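Local coordinates for protein 4-hydroxy-tetrahydrodipicolinate synthase (PDB 1O5K) that probably catalyses the condensation of pyruvate with aspartate beta-semialdehyde to 4-hydroxy-tetrahydrodipicolinate, a step of lysine biosynthesis, as a homotetramer, at residues N91-T96 against Y130-E135; G125-Y130 against A163-N168; L188-R193 against G213-I218; S219-V224 against K256-E261; P226-E231 against R249-L254. All blocks are in the same frame, centred on the assembly; numbering follows the deposited sequence. Where two conformers were deposited one is given.

Contact 1: N91-T96 against Y130-E135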
# COMPACT_ATOMS: atom_id res chain seq x y z
N ASN A 91 6.17 24.80 -1.33
CA ASN A 91 7.20 23.93 -0.72
C ASN A 91 8.47 24.65 -0.34
O ASN A 91 9.46 23.99 0.09
CB ASN A 91 7.41 22.68 -1.59
CG ASN A 91 7.95 22.99 -2.95
OD1 ASN A 91 8.06 24.15 -3.36
ND2 ASN A 91 8.25 21.90 -3.72
N SER A 92 8.45 25.98 -0.42
CA SER A 92 9.51 26.82 0.14
C SER A 92 8.93 27.64 1.30
O SER A 92 7.94 28.31 1.14
CB SER A 92 10.05 27.75 -0.90
OG SER A 92 10.69 28.84 -0.29
N THR A 93 9.60 27.63 2.45
CA THR A 93 9.09 28.36 3.61
C THR A 93 9.09 29.89 3.32
O THR A 93 8.14 30.63 3.67
CB THR A 93 9.95 27.99 4.84
OG1 THR A 93 9.84 26.55 5.04
CG2 THR A 93 9.39 28.68 6.13
N GLU A 94 10.15 30.35 2.65
CA GLU A 94 10.30 31.76 2.34
C GLU A 94 9.20 32.22 1.40
O GLU A 94 8.57 33.25 1.60
CB GLU A 94 11.67 32.03 1.69
CG GLU A 94 12.00 33.48 1.48
CD GLU A 94 13.44 33.66 1.02
OE1 GLU A 94 13.66 34.27 -0.06
OE2 GLU A 94 14.35 33.18 1.74
N LYS A 95 8.97 31.44 0.37
CA LYS A 95 7.97 31.81 -0.64
C LYS A 95 6.57 31.70 -0.08
O LYS A 95 5.72 32.51 -0.41
CB LYS A 95 8.05 30.92 -1.88
CG LYS A 95 7.02 31.28 -2.99
CD LYS A 95 7.20 32.69 -3.51
CE LYS A 95 5.97 33.17 -4.31
NZ LYS A 95 6.19 34.50 -4.96
N THR A 96 6.35 30.75 0.81
CA THR A 96 5.07 30.61 1.48
C THR A 96 4.75 31.85 2.30
O THR A 96 3.66 32.39 2.23
CB THR A 96 5.05 29.35 2.37
OG1 THR A 96 5.14 28.15 1.58
CG2 THR A 96 3.72 29.23 3.07
N TYR A 130 5.78 25.90 9.72
CA TYR A 130 4.59 26.59 10.26
C TYR A 130 4.98 27.59 11.34
O TYR A 130 4.38 28.66 11.43
CB TYR A 130 3.60 25.56 10.77
CG TYR A 130 2.92 24.83 9.63
CD1 TYR A 130 1.99 25.49 8.81
CD2 TYR A 130 3.22 23.50 9.32
CE1 TYR A 130 1.46 24.85 7.71
CE2 TYR A 130 2.63 22.86 8.26
CZ TYR A 130 1.75 23.55 7.46
OH TYR A 130 1.17 22.89 6.37
N LYS A 131 6.01 27.28 12.13
CA LYS A 131 6.47 28.22 13.15
C LYS A 131 6.98 29.53 12.53
O LYS A 131 6.66 30.65 12.96
CB LYS A 131 7.59 27.61 13.99
CG LYS A 131 8.01 28.55 15.12
CD LYS A 131 8.60 27.84 16.30
CE LYS A 131 10.12 27.89 16.31
NZ LYS A 131 10.67 26.91 15.37
N TYR A 132 7.84 29.37 11.54
CA TYR A 132 8.41 30.50 10.82
C TYR A 132 7.31 31.41 10.31
O TYR A 132 7.35 32.62 10.50
CB TYR A 132 9.26 30.05 9.65
CG TYR A 132 10.00 31.18 8.93
CD1 TYR A 132 11.22 31.64 9.40
CD2 TYR A 132 9.48 31.75 7.78
CE1 TYR A 132 11.91 32.67 8.74
CE2 TYR A 132 10.15 32.79 7.13
CZ TYR A 132 11.36 33.22 7.61
OH TYR A 132 12.03 34.23 6.97
N ILE A 133 6.31 30.81 9.67
CA ILE A 133 5.20 31.59 9.12
C ILE A 133 4.33 32.25 10.20
O ILE A 133 4.04 33.45 10.16
CB ILE A 133 4.37 30.70 8.20
CG1 ILE A 133 5.26 30.13 7.06
CG2 ILE A 133 3.24 31.47 7.64
CD1 ILE A 133 4.69 28.89 6.37
N SER A 134 3.97 31.44 11.18
CA SER A 134 3.14 31.87 12.32
C SER A 134 3.74 33.09 13.02
O SER A 134 3.02 33.99 13.40
CB SER A 134 2.95 30.67 13.28
OG SER A 134 2.46 31.04 14.56
N GLU A 135 5.06 33.09 13.20
CA GLU A 135 5.74 34.17 13.96
C GLU A 135 5.78 35.46 13.16
O GLU A 135 6.17 36.49 13.68
CB GLU A 135 7.17 33.75 14.35
CG GLU A 135 7.22 32.54 15.27
CD GLU A 135 8.65 32.08 15.59
OE1 GLU A 135 9.59 32.26 14.74
OE2 GLU A 135 8.82 31.47 16.68
O HOH W 1 13.54 32.65 4.61

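Contact 2: G125-Y130 against A163-N168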
# COMPACT_ATOMS: atom_id res chain seq x y z
N GLY A 125 10.82 19.58 10.33
CA GLY A 125 10.77 20.54 9.24
C GLY A 125 9.40 21.15 9.10
O GLY A 125 9.27 22.36 8.91
N LEU A 126 8.37 20.30 9.16
CA LEU A 126 7.01 20.82 9.12
C LEU A 126 6.71 21.77 10.28
O LEU A 126 6.13 22.81 10.11
CB LEU A 126 6.00 19.67 9.15
CG LEU A 126 6.01 18.82 7.91
CD1 LEU A 126 5.15 17.57 8.11
CD2 LEU A 126 5.49 19.63 6.68
N TYR A 127 7.10 21.38 11.48
CA TYR A 127 6.94 22.26 12.62
C TYR A 127 7.64 23.58 12.37
O TYR A 127 7.03 24.65 12.58
CB TYR A 127 7.49 21.58 13.86
CG TYR A 127 7.42 22.42 15.08
CD1 TYR A 127 6.22 22.60 15.76
CD2 TYR A 127 8.54 23.01 15.59
CE1 TYR A 127 6.17 23.37 16.94
CE2 TYR A 127 8.51 23.81 16.75
CZ TYR A 127 7.31 23.98 17.42
OH TYR A 127 7.29 24.74 18.61
N GLN A 128 8.92 23.53 11.96
CA GLN A 128 9.69 24.76 11.73
C GLN A 128 9.09 25.66 10.64
O GLN A 128 9.14 26.88 10.76
CB GLN A 128 11.18 24.45 11.49
CG GLN A 128 11.89 23.94 12.71
CD GLN A 128 12.04 24.99 13.79
OE1 GLN A 128 11.95 26.18 13.52
NE2 GLN A 128 12.27 24.55 15.02
N HIS A 129 8.55 25.03 9.57
CA HIS A 129 7.87 25.73 8.47
C HIS A 129 6.69 26.55 8.99
O HIS A 129 6.64 27.74 8.77
CB HIS A 129 7.43 24.69 7.43
CG HIS A 129 6.63 25.22 6.29
ND1 HIS A 129 7.19 25.89 5.22
CD2 HIS A 129 5.31 25.08 6.01
CE1 HIS A 129 6.23 26.15 4.33
NE2 HIS A 129 5.08 25.67 4.79
N TYR A 130 5.78 25.90 9.72
CA TYR A 130 4.59 26.59 10.26
C TYR A 130 4.98 27.59 11.34
O TYR A 130 4.38 28.66 11.43
CB TYR A 130 3.60 25.56 10.77
CG TYR A 130 2.92 24.83 9.63
CD1 TYR A 130 1.99 25.49 8.81
CD2 TYR A 130 3.22 23.50 9.32
CE1 TYR A 130 1.46 24.85 7.71
CE2 TYR A 130 2.63 22.86 8.26
CZ TYR A 130 1.75 23.55 7.46
OH TYR A 130 1.17 22.89 6.37
N ALA A 163 -0.62 22.93 17.21
CA ALA A 163 -1.73 23.43 18.06
C ALA A 163 -1.27 24.01 19.38
O ALA A 163 -1.66 25.11 19.77
CB ALA A 163 -2.73 22.32 18.30
N ALA A 164 -0.45 23.25 20.12
CA ALA A 164 -0.01 23.66 21.42
C ALA A 164 0.80 24.92 21.35
O ALA A 164 0.70 25.78 22.22
CB ALA A 164 0.84 22.58 22.07
N ASP A 165 1.67 25.03 20.33
CA ASP A 165 2.73 26.06 20.35
C ASP A 165 2.44 27.32 19.53
O ASP A 165 2.97 28.38 19.83
CB ASP A 165 4.08 25.49 19.87
CG ASP A 165 4.62 24.39 20.75
OD1 ASP A 165 4.09 24.16 21.86
OD2 ASP A 165 5.59 23.68 20.39
N LEU A 166 1.68 27.22 18.46
CA LEU A 166 1.61 28.30 17.46
C LEU A 166 0.23 28.89 17.49
O LEU A 166 -0.69 28.34 16.91
CB LEU A 166 1.98 27.76 16.09
CG LEU A 166 3.29 26.94 16.04
CD1 LEU A 166 3.48 26.41 14.60
CD2 LEU A 166 4.49 27.77 16.56
N LYS A 167 0.06 30.01 18.17
CA LYS A 167 -1.28 30.49 18.56
C LYS A 167 -2.13 30.92 17.38
O LYS A 167 -3.36 30.84 17.39
CB LYS A 167 -1.16 31.61 19.59
CG LYS A 167 -0.53 31.19 20.93
CD LYS A 167 -0.89 29.76 21.40
CE LYS A 167 -0.00 29.35 22.58
NZ LYS A 167 -0.52 28.11 23.21
N ASN A 168 -1.41 31.36 16.37
CA ASN A 168 -1.88 31.80 15.07
C ASN A 168 -2.38 30.65 14.16
O ASN A 168 -3.10 30.89 13.22
CB ASN A 168 -0.61 32.36 14.39
CG ASN A 168 -0.75 33.74 13.98
OD1 ASN A 168 -1.15 34.61 14.79
ND2 ASN A 168 -0.36 34.02 12.74

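Contact 3: L188-R193 against G213-I218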
# COMPACT_ATOMS: atom_id res chain seq x y z
N LEU A 188 -5.94 14.48 19.53
CA LEU A 188 -4.70 14.99 20.11
C LEU A 188 -4.62 16.51 19.99
O LEU A 188 -4.09 17.16 20.89
CB LEU A 188 -3.51 14.35 19.44
CG LEU A 188 -3.20 12.89 19.76
CD1 LEU A 188 -1.87 12.55 19.17
CD2 LEU A 188 -3.19 12.61 21.30
N THR A 189 -5.08 17.08 18.86
CA THR A 189 -5.01 18.55 18.70
C THR A 189 -5.92 19.27 19.73
O THR A 189 -5.52 20.27 20.34
CB THR A 189 -5.31 19.04 17.28
OG1 THR A 189 -6.63 18.65 16.88
CG2 THR A 189 -4.35 18.45 16.22
N LYS A 190 -7.11 18.72 19.97
CA LYS A 190 -8.05 19.36 20.86
C LYS A 190 -7.67 19.17 22.28
O LYS A 190 -8.00 19.98 23.14
CB LYS A 190 -9.47 18.85 20.61
CG LYS A 190 -10.01 19.45 19.32
CD LYS A 190 -11.42 19.03 18.94
CE LYS A 190 -11.82 19.57 17.54
NZ LYS A 190 -12.15 21.06 17.50
N GLN A 191 -6.95 18.10 22.56
CA GLN A 191 -6.31 17.95 23.86
C GLN A 191 -5.20 18.98 24.07
O GLN A 191 -4.94 19.40 25.22
CB GLN A 191 -5.72 16.58 24.02
CG GLN A 191 -6.70 15.48 24.29
CD GLN A 191 -5.97 14.15 24.59
OE1 GLN A 191 -5.00 14.13 25.36
NE2 GLN A 191 -6.43 13.05 23.96
N ALA A 192 -4.50 19.35 23.01
CA ALA A 192 -3.42 20.35 23.14
C ALA A 192 -4.02 21.74 23.25
O ALA A 192 -3.57 22.55 24.04
CB ALA A 192 -2.49 20.31 21.99
N ARG A 193 -5.11 21.97 22.53
CA ARG A 193 -5.79 23.24 22.58
C ARG A 193 -7.27 23.06 22.21
O ARG A 193 -7.62 22.71 21.10
CB ARG A 193 -5.08 24.12 21.61
CG ARG A 193 -5.51 25.54 21.49
CD ARG A 193 -4.48 26.23 20.62
NE ARG A 193 -5.04 27.08 19.63
CZ ARG A 193 -4.39 27.52 18.57
NH1 ARG A 193 -3.12 27.17 18.34
NH2 ARG A 193 -5.02 28.33 17.75
N GLY A 213 -15.46 14.10 16.43
CA GLY A 213 -15.58 15.34 17.17
C GLY A 213 -15.01 16.58 16.50
O GLY A 213 -14.72 17.57 17.19
N GLY A 214 -14.86 16.54 15.17
CA GLY A 214 -14.37 17.64 14.39
C GLY A 214 -15.43 18.67 14.06
O GLY A 214 -16.56 18.61 14.56
N ASP A 215 -15.04 19.62 13.21
CA ASP A 215 -15.74 20.87 13.05
C ASP A 215 -16.43 21.15 11.70
O ASP A 215 -17.01 22.22 11.51
CB ASP A 215 -14.80 22.01 13.42
CG ASP A 215 -14.35 21.87 14.82
OD1 ASP A 215 -13.20 21.47 15.05
OD2 ASP A 215 -15.15 22.00 15.75
N GLY A 216 -16.41 20.18 10.80
CA GLY A 216 -16.99 20.35 9.50
C GLY A 216 -16.09 19.89 8.39
O GLY A 216 -15.35 18.92 8.51
N VAL A 217 -16.17 20.61 7.28
CA VAL A 217 -15.52 20.20 6.05
C VAL A 217 -15.14 21.37 5.16
O VAL A 217 -15.85 22.35 5.08
CB VAL A 217 -16.39 19.21 5.22
CG1 VAL A 217 -17.78 19.82 4.92
CG2 VAL A 217 -15.70 18.73 3.91
N ILE A 218 -13.94 21.27 4.58
CA ILE A 218 -13.54 22.15 3.51
C ILE A 218 -13.74 21.30 2.24
O ILE A 218 -13.00 20.33 1.98
CB ILE A 218 -12.13 22.71 3.68
CG1 ILE A 218 -12.10 23.66 4.90
CG2 ILE A 218 -11.74 23.44 2.36
CD1 ILE A 218 -10.68 24.07 5.37

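Contact 4: S219-V224 against K256-E261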
# COMPACT_ATOMS: atom_id res chain seq x y z
N SER A 219 -14.83 21.63 1.54
CA SER A 219 -15.51 20.75 0.60
C SER A 219 -15.27 21.04 -0.86
O SER A 219 -15.22 22.17 -1.27
CB SER A 219 -17.03 20.86 0.85
OG SER A 219 -17.78 20.00 0.01
N VAL A 220 -15.24 19.98 -1.63
CA VAL A 220 -15.30 20.08 -3.12
C VAL A 220 -16.77 19.97 -3.59
O VAL A 220 -17.28 20.73 -4.43
CB VAL A 220 -14.49 18.98 -3.70
CG1 VAL A 220 -14.71 18.86 -5.22
CG2 VAL A 220 -12.98 19.20 -3.40
N VAL A 221 -17.47 18.98 -3.03
CA VAL A 221 -18.86 18.72 -3.38
C VAL A 221 -19.77 19.92 -3.21
O VAL A 221 -20.75 20.06 -3.95
CB VAL A 221 -19.46 17.50 -2.55
CG1 VAL A 221 -20.89 17.30 -2.92
CG2 VAL A 221 -18.70 16.18 -2.82
N SER A 222 -19.53 20.74 -2.18
CA SER A 222 -20.33 21.92 -2.01
C SER A 222 -20.30 22.91 -3.16
O SER A 222 -21.15 23.80 -3.21
CB SER A 222 -19.95 22.65 -0.72
OG SER A 222 -18.59 23.08 -0.72
N ASN A 223 -19.33 22.81 -4.09
CA ASN A 223 -19.40 23.64 -5.30
C ASN A 223 -20.72 23.43 -6.04
O ASN A 223 -21.29 24.37 -6.59
CB ASN A 223 -18.26 23.32 -6.24
CG ASN A 223 -16.96 24.04 -5.88
OD1 ASN A 223 -16.72 25.19 -6.30
ND2 ASN A 223 -16.07 23.33 -5.14
N VAL A 224 -21.17 22.18 -6.08
CA VAL A 224 -22.38 21.84 -6.81
C VAL A 224 -23.57 21.61 -5.93
O VAL A 224 -24.70 21.91 -6.33
CB VAL A 224 -22.19 20.63 -7.76
CG1 VAL A 224 -21.11 20.95 -8.82
CG2 VAL A 224 -21.86 19.38 -7.02
N LYS A 256 -18.30 10.35 -4.81
CA LYS A 256 -17.39 9.46 -5.53
C LYS A 256 -17.14 9.93 -6.97
O LYS A 256 -16.00 9.94 -7.45
CB LYS A 256 -17.92 8.03 -5.53
CG LYS A 256 -18.09 7.52 -4.09
CD LYS A 256 -16.74 7.48 -3.31
CE LYS A 256 -16.92 7.48 -1.80
NZ LYS A 256 -15.79 6.80 -1.05
N ALA A 257 -18.22 10.35 -7.64
CA ALA A 257 -18.11 10.76 -9.03
C ALA A 257 -17.18 11.95 -9.21
O ALA A 257 -16.53 12.08 -10.28
CB ALA A 257 -19.47 11.08 -9.61
N LEU A 258 -17.12 12.83 -8.21
CA LEU A 258 -16.32 14.03 -8.33
C LEU A 258 -14.81 13.74 -8.22
O LEU A 258 -13.98 14.61 -8.39
CB LEU A 258 -16.81 15.09 -7.28
CG LEU A 258 -18.14 15.72 -7.63
CD1 LEU A 258 -18.57 16.68 -6.55
CD2 LEU A 258 -18.10 16.47 -9.02
N PHE A 259 -14.45 12.50 -7.97
CA PHE A 259 -13.07 12.11 -7.93
C PHE A 259 -12.70 10.94 -8.81
O PHE A 259 -11.64 10.37 -8.65
CB PHE A 259 -12.70 11.87 -6.45
CG PHE A 259 -12.85 13.08 -5.64
CD1 PHE A 259 -11.79 13.94 -5.49
CD2 PHE A 259 -14.08 13.41 -5.08
CE1 PHE A 259 -11.93 15.12 -4.73
CE2 PHE A 259 -14.22 14.57 -4.33
CZ PHE A 259 -13.14 15.41 -4.17
N VAL A 260 -13.51 10.64 -9.82
CA VAL A 260 -13.14 9.57 -10.75
C VAL A 260 -11.94 9.99 -11.62
O VAL A 260 -11.27 9.13 -12.17
CB VAL A 260 -14.32 9.07 -11.60
CG1 VAL A 260 -15.36 8.42 -10.71
CG2 VAL A 260 -14.97 10.21 -12.40
N GLU A 261 -11.73 11.29 -11.78
CA GLU A 261 -10.49 11.83 -12.31
C GLU A 261 -10.05 12.84 -11.30
O GLU A 261 -10.85 13.27 -10.48
CB GLU A 261 -10.71 12.52 -13.64
CG GLU A 261 -11.17 11.54 -14.70
CD GLU A 261 -11.18 12.16 -16.08
OE1 GLU A 261 -10.11 12.51 -16.59
OE2 GLU A 261 -12.27 12.31 -16.64

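Contact 5: P226-E231 against R249-L254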
# COMPACT_ATOMS: atom_id res chain seq x y z
N PRO A 226 -24.16 22.76 -2.35
CA PRO A 226 -23.88 23.44 -1.11
C PRO A 226 -24.92 23.18 -0.04
O PRO A 226 -24.57 22.94 1.11
CB PRO A 226 -23.83 24.93 -1.52
CG PRO A 226 -24.65 24.99 -2.76
CD PRO A 226 -24.32 23.71 -3.47
N LYS A 227 -26.20 23.24 -0.39
CA LYS A 227 -27.24 23.07 0.63
C LYS A 227 -27.19 21.71 1.27
O LYS A 227 -27.38 21.60 2.49
CB LYS A 227 -28.62 23.27 0.01
CG LYS A 227 -29.83 23.04 0.91
CD LYS A 227 -31.06 23.47 0.10
CE LYS A 227 -32.29 22.64 0.40
NZ LYS A 227 -33.38 22.98 -0.58
N GLN A 228 -26.90 20.69 0.47
CA GLN A 228 -26.84 19.29 0.96
C GLN A 228 -25.65 19.08 1.87
O GLN A 228 -25.78 18.46 2.96
CB GLN A 228 -26.84 18.31 -0.23
CG GLN A 228 -28.13 18.34 -1.01
CD GLN A 228 -28.38 19.60 -1.85
OE1 GLN A 228 -27.46 20.21 -2.43
NE2 GLN A 228 -29.66 19.99 -1.94
N MET A 229 -24.48 19.61 1.51
CA MET A 229 -23.34 19.52 2.44
C MET A 229 -23.56 20.30 3.73
O MET A 229 -23.20 19.87 4.82
CB MET A 229 -22.05 20.01 1.78
CG MET A 229 -21.55 19.10 0.72
SD MET A 229 -21.10 17.41 1.35
CE MET A 229 -19.73 17.62 2.38
N VAL A 230 -24.23 21.44 3.62
CA VAL A 230 -24.56 22.21 4.81
C VAL A 230 -25.49 21.43 5.71
O VAL A 230 -25.32 21.43 6.91
CB VAL A 230 -25.20 23.58 4.41
CG1 VAL A 230 -25.85 24.29 5.58
CG2 VAL A 230 -24.15 24.45 3.83
N GLU A 231 -26.51 20.80 5.12
CA GLU A 231 -27.45 19.96 5.85
C GLU A 231 -26.77 18.79 6.56
O GLU A 231 -27.17 18.44 7.64
CB GLU A 231 -28.53 19.44 4.89
CG GLU A 231 -29.53 18.45 5.45
CD GLU A 231 -30.51 17.90 4.38
OE1 GLU A 231 -31.61 17.43 4.79
OE2 GLU A 231 -30.16 17.89 3.16
N ARG A 249 -25.14 9.39 3.03
CA ARG A 249 -25.41 8.25 2.16
C ARG A 249 -26.02 8.68 0.83
O ARG A 249 -25.64 8.18 -0.22
CB ARG A 249 -26.32 7.24 2.88
CG ARG A 249 -25.63 6.61 4.16
CD ARG A 249 -24.60 5.58 3.81
NE ARG A 249 -23.74 5.07 4.91
CZ ARG A 249 -24.17 4.27 5.89
NH1 ARG A 249 -25.47 3.96 6.03
NH2 ARG A 249 -23.30 3.82 6.78
N LYS A 250 -26.91 9.65 0.86
CA LYS A 250 -27.55 10.11 -0.40
C LYS A 250 -26.59 10.82 -1.35
O LYS A 250 -26.75 10.77 -2.58
CB LYS A 250 -28.73 10.99 -0.08
CG LYS A 250 -29.94 10.20 0.39
CD LYS A 250 -31.11 11.12 0.69
CE LYS A 250 -32.25 10.33 1.35
NZ LYS A 250 -33.47 11.16 1.61
N LEU A 251 -25.58 11.47 -0.76
CA LEU A 251 -24.55 12.21 -1.46
C LEU A 251 -23.40 11.35 -1.94
O LEU A 251 -22.60 11.78 -2.79
CB LEU A 251 -23.94 13.29 -0.57
CG LEU A 251 -24.81 14.51 -0.39
CD1 LEU A 251 -24.15 15.48 0.57
CD2 LEU A 251 -25.08 15.17 -1.73
N ARG A 252 -23.30 10.14 -1.42
CA ARG A 252 -22.15 9.29 -1.73
C ARG A 252 -21.82 9.14 -3.21
O ARG A 252 -20.65 9.21 -3.57
CB ARG A 252 -22.30 7.87 -1.14
CG ARG A 252 -21.10 6.94 -1.57
CD ARG A 252 -21.08 5.52 -0.98
NE ARG A 252 -19.74 5.05 -0.55
CZ ARG A 252 -18.99 5.61 0.42
NH1 ARG A 252 -19.37 6.74 1.02
NH2 ARG A 252 -17.82 5.07 0.75
N PRO A 253 -22.81 8.90 -4.07
CA PRO A 253 -22.55 8.77 -5.51
C PRO A 253 -21.90 10.01 -6.12
O PRO A 253 -20.98 9.89 -6.93
CB PRO A 253 -23.94 8.57 -6.10
CG PRO A 253 -24.74 8.02 -4.92
CD PRO A 253 -24.24 8.70 -3.75
N LEU A 254 -22.37 11.19 -5.67
CA LEU A 254 -21.80 12.44 -6.12
C LEU A 254 -20.42 12.60 -5.56
O LEU A 254 -19.50 13.02 -6.25
CB LEU A 254 -22.74 13.60 -5.77
CG LEU A 254 -22.32 14.98 -6.24
CD1 LEU A 254 -22.12 15.00 -7.75
CD2 LEU A 254 -23.34 15.96 -5.85

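Contact 1: N91-T96 against Y130-E135
Ser92 O is gripped twice by Thr96, the residue whose methyl meets Ile133 across the contact: by the helical bond from Thr96 N (2.9 Å to Ser92 O) and by Thr96 OG1, 2.8 Å from Ser92 O, reaching it from the opposite face. The same hydroxyl also bonds to Thr90 N. Ser92 is the N-cap of helix 93-106, its OG taking a nearly straight bond (170°) from Lys95 N. A chi1 of -66° puts the Thr96 hydroxyl beside its own backbone N and CG2 anti to that N, where it meets Ile133 CD1; the two side chains cross at about a right angle. The gap between Thr96 CG2 and Ile133 CD1, 3.5 Å, is tighter than usual carbon packing. With an alanine in place of Thr96, Ser92 O would probably lose its hydroxyl donor and Ile133 CD1 would face a gap. One turn earlier, Thr93 CG2 approaches the Tyr132 ring obliquely, 3.5 Å from Tyr132 CD2, while Thr93 OG1 bonds to His129. A water donates to Glu94 OE2 and bonds to Tyr132 OH. The threonines thus divide their work: hydroxyls satisfy polar groups, methyls make an apolar seam between two outer helices of the barrel.

Contact 2: G125-Y130 against A163-N168
Tyr127 is the first residue of 125-130 to reach across, and its hydroxyl donates to the carboxylate of Asp165, with OH 2.7 Å from Asp165 OD2. The oxygen is met on its anti side, and the donor stands 21° out of the carboxylate plane. Ring and carboxylate are nearly perpendicular, their planes 80° apart. CG of Tyr127 is trans to the backbone N (chi1 178°), which brings the hydroxyl end of the ring across to Asp165; the ring also makes a cation-pi contact with Arg161. A phenylalanine at Tyr127 would keep the ring but would probably leave Asp165 OD2 without this donor, cutting the polar tie between the helices. Two residues on, His129 lays CD2 over the centre of the Tyr130 ring. Tyr130 then offers its backbone and CB to Leu166, whose CD1 lies 3.8 Å from Tyr130 C and 3.9 Å from Tyr130 CB. Its ring leads away from Leu166, toward the barrel, where the hydroxyl bonds to Val113 O. Leu166 is the first residue to leave the helix 156-165, and just beyond it Lys167 NZ donates to Ala164 O. Such packing of successive outer helices, here 123-134 and 156-165 around the adjacent parallel strands 141-144 and 169-171, is typical of a TIM barrel; the Tyr130 side chain comes within about 6 Å of that of Tyr144, the predicted proton donor/acceptor.

Contact 3: L188-R193 against G213-I218
Lys190 reaches from helix 179-192 to Asp215 and closes a salt bridge, with NZ 2.7 Å from Asp215 OD1. The lysine chain leaves the helix with CG opposite the carbonyl carbon (chi1 -74°), runs extended as far as CE and bends only at its last torsion (chi4 -75°). That final bend brings the ammonium group onto the syn lone pair of Asp215 OD1. On the way CE passes close to the loop backbone, 3.5 Å from Gly213 O. Asp215 turns CG beside its own backbone N (chi1 -60°), and the two side chains come from opposite directions. NZ is shared with Phe196 O, its strongest partner, which lies outside the two segments. Both carboxylate oxygens of the buried Asp215 have other partners as well: OD1 accepts from Val198 N, and OD2 pairs with Arg15. With two cationic partners, the carboxylate is likely to stay ionised. Gly213 ends helix 206-212 in a Schellman motif; its positive phi would press a CB against the preceding carbonyl, in keeping with glycine there. The contact thus ties the C-terminal end of helix 179-192 to the entry of strand 216-219, whose first residues bond to strand 16-20 and to the backbone of Ser200.

Contact 4: S219-V224 against K256-E261
CG lies opposite the carbonyl carbon in both Phe259 (chi1 -62°) and Leu258 (chi1 -73°), which lets Phe259 reach Val220 and Leu258 reach Val221. The contact joins the loop behind strand 216-219 of the TIM barrel to the end of helix 241-257, among the helices that follow the barrel. Phe259 sends its ring back toward the loop, and CZ settles on the branched end of Val220, 3.8 Å from Val220 CB and almost as near to both methyls. The two side chains come from opposite directions, and the ring is met obliquely. Leu258, extended beyond CB, lays its CD1 against Val221, with Leu258 CD1 3.8 Å from Val221 CG2 and equally near Val221 CA. The same methyl also touches Val224, with Leu258 CD1 4.3 Å from Val224 CG2. The backbone of 256-261 leaves the helix through a type I turn from Ala257 to Val260, and this presents Leu258 and Phe259 side by side. Val220 also packs on Thr56, a predicted pyruvate-binding residue, so the contact backs onto the probable substrate pocket. Within the loop, Ser219 OG accepts from Ser222 N at 2.9 Å, an ST motif, and also bonds to Asp203. The Asn223 amide is bonded to Ala20 O through ND2 and to Val22 N through OD1. Val220 O takes two donors from this one residue: Asn223 N, and Asn223 ND2, which lies 3.0 Å from Val220 O in the carbonyl plane, on a lone pair.

Contact 5: P226-E231 against R249-L254
Leu251 carries this contact for 249-254, fitting its two methyls against Gln228 and Met229. Before it in the helix, Arg249 turns away from this interface to form a salt bridge with Asp183 of a third subunit. Leu251 CD1 lies 3.7 Å from Met229 SD; both methyls flank Gln228 CB, Leu251 CD2 at 3.9 Å from Gln228 CB and CD1 hardly farther. Met229 folds back at its second and third torsions (chi2 -62°, chi3 -67°), so that sulfur rather than the terminal methyl faces the leucine; the two side chains pass at a slant. Gln228 offers just its aliphatic root, since a turn at chi2 (71°) leads the carboxamide away from the leucine. Helices 226-237 and 241-257 run antiparallel here as an alpha-alpha hairpin, in which a helix on the outside of the TIM barrel is covered by the first of the helices that follow it. The next residue, Arg252, turns from this interface to the tetramer contact, forming a salt bridge with Asp180 of the third subunit, an acid that Lys256 also pairs with. Pro253 brings no N-H, and the helix is kinked where neither its N nor that of Leu254 bonds to the preceding turn. Leu254 points its CB toward 226-231 but packs on Val221 and Val224, in the loop ahead of Pro226.

How the contacts relate
All five contacts belong to one TIM-barrel chain and its trailing helices. Contacts 1 and 2 share helix 123-134 and Tyr130, with centres 10 Å apart; their segments alternate along the sequence, stitching three successive outer helices together beside the second subunit. Contact 3 follows, 16 Å from contact 2 between centres and linked to it by Arg193 NH1, which bonds to Ala163 O and Leu166 O. Contacts 4 and 5 lie across the chain's centre from contacts 1 and 2; they share helix 241-257, and contact 5 is nested within the loop that contact 4 closes. Met229 packs on Val217 and Ser219, so the last barrel strand is packed against helix 226-237 and, through it, helix 241-257, which contacts the third subunit.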